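Local coordinates for protein fumarylacetoacetate hydrolase (PDB 5TI1) that probably hydrolyses fumarylacetoacetate to fumarate and acetoacetate, the last step of phenylalanine and tyrosine breakdown, with a bound magnesium ion, at residues 44-57 against 87-99. Sequence-based numbering, arbitrary orientation.
Sequences FGIFSDGLNATRRV and SVFVRDALNDFIA
Leu94 reaches into the face of a beta hairpin with both of its methyls: CD1 meets Phe44 CB at 3.7 Å, and CD2 meets Val57 CG1 at 3.6 Å. Its CG adjoins Ile46, so this one side chain touches both strands, 44-49 and the one beginning at Arg56. Val57 turns CG1 toward Leu94 because chi1 is 176°, which leaves CG2 against the backbone of Phe89. Ile46 CD1 packs on the main chain, 3.6 Å from Ala93 C. Next to Leu94, Phe97 CE2 sits over one face of the Phe44 ring, displaced toward its rim; with centroids 5.0 Å apart and planes inclined at 37°, the pair is oblique. A single direct hydrogen bond joins the segments, from Val57 N to Phe89 O, 2.8 Å long and in the carbonyl plane (N-H...O angle 158°).

At the more exposed end, Arg55 and Asp92 form no salt bridge. In the given conformer of Asp92, one water accepts from Arg55 N and donates to Asp92 OD1, linking carboxylate to main chain.

Toward the hairpin loop, Arg56 NH2 forms a salt bridge with Asp49 OD1, and its NH1 donates to the carbonyls of Asn52 and Thr54, bracing the turn; Asp67 pairs with its NE. On the other segment, Arg91 NE donates to the anti lone pair of Asp96 OD2 in a salt bridge whose modelled length, 2.5 Å, is doubtfully short. Leu68, from helix 68-73, flanks Val57 and Phe89. Loop 87-94 and the start of helix 95-99 thus pack on the hairpin of the N-terminal antiparallel sheet, away from the metal site, with Ile290 and Thr292 of strand 284-292 adjoining Leu94 and Phe44. The contact is chiefly apolar: Arg55 NE and Asp92 OD1, 4.9 Å apart, are too distant for a direct salt bridge, so any attraction is probably modest.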
loop_
_atom_site.group_PDB
_atom_site.type_symbol
_atom_site.label_atom_id
_atom_site.label_comp_id
_atom_site.label_asym_id
_atom_site.label_seq_id
_atom_site.Cartn_x
_atom_site.Cartn_y
_atom_site.Cartn_z
ATOM N N PHE B 44 22.967 -4.384 4.015
ATOM C CA PHE B 44 22.164 -5.106 4.996
ATOM C C PHE B 44 21.115 -5.978 4.321
ATOM O O PHE B 44 20.504 -5.575 3.325
ATOM C CB PHE B 44 21.467 -4.142 5.962
ATOM C CG PHE B 44 22.403 -3.439 6.893
ATOM C CD1 PHE B 44 22.718 -3.989 8.122
ATOM C CD2 PHE B 44 22.966 -2.232 6.538
ATOM C CE1 PHE B 44 23.588 -3.341 8.987
ATOM C CE2 PHE B 44 23.836 -1.572 7.397
ATOM C CZ PHE B 44 24.147 -2.130 8.622
ATOM N N GLY B 45 20.894 -7.163 4.893
ATOM C CA GLY B 45 19.882 -8.086 4.422
ATOM C C GLY B 45 19.383 -8.962 5.552
ATOM O O GLY B 45 19.803 -8.834 6.704
ATOM N N ILE B 46 18.479 -9.873 5.202
ATOM C CA ILE B 46 17.894 -10.834 6.130
ATOM C C ILE B 46 18.161 -12.220 5.573
ATOM O O ILE B 46 17.765 -12.525 4.438
ATOM C CB ILE B 46 16.384 -10.597 6.325
ATOM C CG1 ILE B 46 16.132 -9.236 6.996
ATOM C CG2 ILE B 46 15.754 -11.715 7.137
ATOM C CD1 ILE B 46 16.634 -9.142 8.417
ATOM N N PHE B 47 18.824 -13.065 6.361
ATOM C CA PHE B 47 19.214 -14.372 5.861
ATOM C C PHE B 47 18.961 -15.444 6.909
ATOM O O PHE B 47 18.751 -15.176 8.097
ATOM C CB PHE B 47 20.694 -14.415 5.446
ATOM C CG PHE B 47 21.632 -14.561 6.601
ATOM C CD1 PHE B 47 21.924 -13.475 7.408
ATOM C CD2 PHE B 47 22.215 -15.783 6.891
ATOM C CE1 PHE B 47 22.776 -13.605 8.479
ATOM C CE2 PHE B 47 23.076 -15.914 7.960
ATOM C CZ PHE B 47 23.353 -14.825 8.757
ATOM N N SER B 48 18.978 -16.672 6.419
ATOM C CA SER B 48 19.018 -17.877 7.221
ATOM C C SER B 48 19.910 -18.846 6.460
ATOM O O SER B 48 20.331 -18.566 5.335
ATOM C CB SER B 48 17.617 -18.442 7.444
ATOM O OG SER B 48 17.043 -18.805 6.201
ATOM N N ASP B 49 20.225 -19.979 7.078
ATOM C CA ASP B 49 21.154 -20.905 6.441
ATOM C C ASP B 49 20.763 -22.330 6.820
ATOM O O ASP B 49 19.736 -22.559 7.465
ATOM C CB ASP B 49 22.600 -20.559 6.824
ATOM C CG ASP B 49 22.946 -20.980 8.239
ATOM O OD1 ASP B 49 22.056 -20.963 9.109
ATOM O OD2 ASP B 49 24.117 -21.338 8.481
ATOM N N GLY B 50 21.592 -23.297 6.411
ATOM C CA GLY B 50 21.285 -24.692 6.677
ATOM C C GLY B 50 21.419 -25.077 8.136
ATOM O O GLY B 50 20.713 -25.972 8.612
ATOM N N LEU B 51 22.321 -24.416 8.863
ATOM C CA LEU B 51 22.536 -24.705 10.275
ATOM C C LEU B 51 21.533 -24.000 11.173
ATOM O O LEU B 51 21.335 -24.422 12.318
ATOM C CB LEU B 51 23.948 -24.283 10.685
ATOM C CG LEU B 51 25.099 -24.580 9.722
ATOM C CD1 LEU B 51 26.311 -23.701 10.051
ATOM C CD2 LEU B 51 25.472 -26.052 9.762
ATOM N N ASN B 52 20.903 -22.936 10.679
ATOM C CA ASN B 52 20.058 -22.084 11.505
ATOM C C ASN B 52 19.029 -21.447 10.574
ATOM O O ASN B 52 19.341 -20.482 9.872
ATOM C CB ASN B 52 20.903 -21.041 12.223
ATOM C CG ASN B 52 20.110 -20.211 13.192
ATOM O OD1 ASN B 52 18.911 -20.417 13.372
ATOM N ND2 ASN B 52 20.785 -19.265 13.844
ATOM N N ALA B 53 17.818 -22.006 10.562
ATOM C CA ALA B 53 16.754 -21.501 9.706
ATOM C C ALA B 53 16.095 -20.253 10.270
ATOM O O ALA B 53 15.150 -19.739 9.660
ATOM C CB ALA B 53 15.703 -22.589 9.474
ATOM N N THR B 54 16.566 -19.751 11.408
ATOM C CA THR B 54 16.031 -18.510 11.950
ATOM C C THR B 54 16.535 -17.330 11.126
ATOM O O THR B 54 17.731 -17.225 10.830
ATOM C CB THR B 54 16.429 -18.349 13.416
ATOM O OG1 THR B 54 15.979 -19.485 14.167
ATOM C CG2 THR B 54 15.801 -17.087 14.001
ATOM N N ARG B 55 15.620 -16.455 10.728
ATOM C CA ARG B 55 16.018 -15.307 9.936
ATOM C C ARG B 55 16.663 -14.270 10.845
ATOM O O ARG B 55 16.243 -14.073 11.988
ATOM C CB ARG B 55 14.825 -14.724 9.184
ATOM C CG ARG B 55 14.304 -15.675 8.128
ATOM C CD ARG B 55 13.120 -15.105 7.369
ATOM N NE ARG B 55 12.488 -16.138 6.553
ATOM C CZ ARG B 55 11.581 -15.897 5.613
ATOM N NH1 ARG B 55 11.204 -14.651 5.357
ATOM N NH2 ARG B 55 11.058 -16.910 4.926
ATOM N N ARG B 56 17.726 -13.648 10.348
ATOM C CA ARG B 56 18.504 -12.726 11.148
ATOM C C ARG B 56 19.202 -11.753 10.211
ATOM O O ARG B 56 19.266 -11.964 8.995
ATOM C CB ARG B 56 19.496 -13.479 12.046
ATOM C CG ARG B 56 20.442 -14.398 11.318
ATOM C CD ARG B 56 20.841 -15.545 12.231
ATOM N NE ARG B 56 21.876 -16.406 11.660
ATOM C CZ ARG B 56 21.619 -17.480 10.923
ATOM N NH1 ARG B 56 20.358 -17.817 10.656
ATOM N NH2 ARG B 56 22.616 -18.209 10.449
ATOM N N VAL B 57 19.728 -10.675 10.791
ATOM C CA VAL B 57 20.323 -9.615 9.991
ATOM C C VAL B 57 21.721 -10.028 9.556
ATOM O O VAL B 57 22.527 -10.502 10.366
ATOM C CB VAL B 57 20.358 -8.297 10.776
ATOM C CG1 VAL B 57 21.057 -7.251 9.954
ATOM C CG2 VAL B 57 18.938 -7.864 11.119
ATOM N N SER B 87 16.977 -8.828 20.575
ATOM C CA SER B 87 18.025 -8.292 19.711
ATOM C C SER B 87 17.407 -7.871 18.386
ATOM O O SER B 87 16.647 -8.637 17.785
ATOM C CB SER B 87 19.122 -9.335 19.477
ATOM O OG SER B 87 19.879 -9.045 18.312
ATOM N N VAL B 88 17.725 -6.656 17.928
ATOM C CA VAL B 88 17.211 -6.193 16.640
ATOM C C VAL B 88 17.788 -6.965 15.465
ATOM O O VAL B 88 17.278 -6.839 14.344
ATOM C CB VAL B 88 17.496 -4.698 16.399
ATOM C CG1 VAL B 88 16.744 -3.827 17.396
ATOM C CG2 VAL B 88 18.996 -4.439 16.454
ATOM N N PHE B 89 18.850 -7.743 15.685
ATOM C CA PHE B 89 19.459 -8.543 14.634
ATOM C C PHE B 89 18.801 -9.910 14.473
ATOM O O PHE B 89 19.021 -10.574 13.454
ATOM C CB PHE B 89 20.960 -8.704 14.909
ATOM C CG PHE B 89 21.724 -7.405 14.878
ATOM C CD1 PHE B 89 21.473 -6.457 13.896
ATOM C CD2 PHE B 89 22.687 -7.122 15.838
ATOM C CE1 PHE B 89 22.179 -5.247 13.873
ATOM C CE2 PHE B 89 23.386 -5.926 15.814
ATOM C CZ PHE B 89 23.129 -4.991 14.830
ATOM N N VAL B 90 18.002 -10.347 15.448
ATOM C CA VAL B 90 17.241 -11.584 15.315
ATOM C C VAL B 90 15.797 -11.211 15.017
ATOM O O VAL B 90 14.958 -11.105 15.922
ATOM C CB VAL B 90 17.352 -12.470 16.565
ATOM C CG1 VAL B 90 16.668 -13.804 16.314
ATOM C CG2 VAL B 90 18.804 -12.681 16.924
ATOM N N ARG B 91 15.522 -10.981 13.735
ATOM C CA ARG B 91 14.264 -10.453 13.233
ATOM C C ARG B 91 14.134 -10.938 11.805
ATOM O O ARG B 91 15.143 -11.158 11.132
ATOM C CB ARG B 91 14.232 -8.914 13.242
ATOM C CG ARG B 91 14.283 -8.253 14.593
ATOM C CD ARG B 91 12.927 -8.267 15.246
ATOM N NE ARG B 91 12.901 -7.412 16.425
ATOM C CZ ARG B 91 13.391 -7.763 17.608
ATOM N NH1 ARG B 91 13.952 -8.952 17.766
ATOM N NH2 ARG B 91 13.320 -6.927 18.631
ATOM N N ASP B 92 12.899 -11.101 11.338
ATOM C CA ASP B 92 12.594 -11.486 9.968
ATOM C C ASP B 92 12.636 -10.311 9.003
ATOM O O ASP B 92 12.311 -10.488 7.824
ATOM C CB ASP B 92 11.212 -12.150 9.912
ATOM C CG ASP B 92 11.156 -13.452 10.697
ATOM O OD1 ASP B 92 12.226 -14.022 10.986
ATOM O OD2 ASP B 92 10.042 -13.911 11.020
ATOM N N ALA B 93 12.988 -9.121 9.480
ATOM C CA ALA B 93 13.041 -7.929 8.653
ATOM C C ALA B 93 13.967 -6.929 9.337
ATOM O O ALA B 93 14.200 -7.004 10.545
ATOM C CB ALA B 93 11.651 -7.330 8.442
ATOM N N LEU B 94 14.487 -5.993 8.546
ATOM C CA LEU B 94 15.415 -4.974 9.028
ATOM C C LEU B 94 14.719 -3.806 9.708
ATOM O O LEU B 94 15.411 -2.894 10.189
ATOM C CB LEU B 94 16.249 -4.434 7.867
ATOM C CG LEU B 94 17.348 -5.340 7.316
ATOM C CD1 LEU B 94 17.815 -4.858 5.949
ATOM C CD2 LEU B 94 18.506 -5.331 8.294
ATOM N N ASN B 95 13.382 -3.801 9.745
ATOM C CA ASN B 95 12.636 -2.616 10.188
ATOM C C ASN B 95 13.094 -2.137 11.559
ATOM O O ASN B 95 13.458 -0.967 11.732
ATOM C CB ASN B 95 11.135 -2.911 10.201
ATOM C CG ASN B 95 10.591 -3.234 8.818
ATOM O OD1 ASN B 95 11.166 -4.042 8.088
ATOM N ND2 ASN B 95 9.475 -2.607 8.455
ATOM N N ASP B 96 13.087 -3.040 12.546
ATOM C CA ASP B 96 13.438 -2.669 13.917
ATOM C C ASP B 96 14.842 -2.072 14.001
ATOM O O ASP B 96 15.063 -1.095 14.726
ATOM C CB ASP B 96 13.316 -3.895 14.829
ATOM C CG ASP B 96 11.870 -4.269 15.129
ATOM O OD1 ASP B 96 10.966 -3.499 14.769
ATOM O OD2 ASP B 96 11.642 -5.333 15.729
ATOM N N PHE B 97 15.810 -2.660 13.289
ATOM C CA PHE B 97 17.160 -2.099 13.295
ATOM C C PHE B 97 17.210 -0.745 12.592
ATOM O O PHE B 97 17.852 0.192 13.083
ATOM C CB PHE B 97 18.151 -3.071 12.645
ATOM C CG PHE B 97 19.455 -2.424 12.276
ATOM C CD1 PHE B 97 20.349 -2.042 13.258
ATOM C CD2 PHE B 97 19.768 -2.165 10.949
ATOM C CE1 PHE B 97 21.550 -1.435 12.931
ATOM C CE2 PHE B 97 20.964 -1.550 10.616
ATOM C CZ PHE B 97 21.856 -1.186 11.606
ATOM N N ILE B 98 16.550 -0.626 11.434
ATOM C CA ILE B 98 16.490 0.660 10.736
ATOM C C ILE B 98 15.877 1.729 11.635
ATOM O O ILE B 98 16.394 2.854 11.738
ATOM C CB ILE B 98 15.708 0.524 9.417
ATOM C CG1 ILE B 98 16.478 -0.330 8.413
ATOM C CG2 ILE B 98 15.461 1.882 8.813
ATOM C CD1 ILE B 98 15.618 -0.795 7.214
ATOM N N ALA B 99 14.783 1.386 12.322
ATOM C CA ALA B 99 14.107 2.341 13.197
ATOM C C ALA B 99 15.043 2.938 14.241
ATOM O O ALA B 99 14.759 4.021 14.760
ATOM C CB ALA B 99 12.922 1.672 13.891
HETATM O O HOH W 1 14.008 -14.117 12.964
HETATM O O HOH W 2 12.783 -16.663 11.315
HETATM O O HOH W 3 11.778 -12.355 5.786
#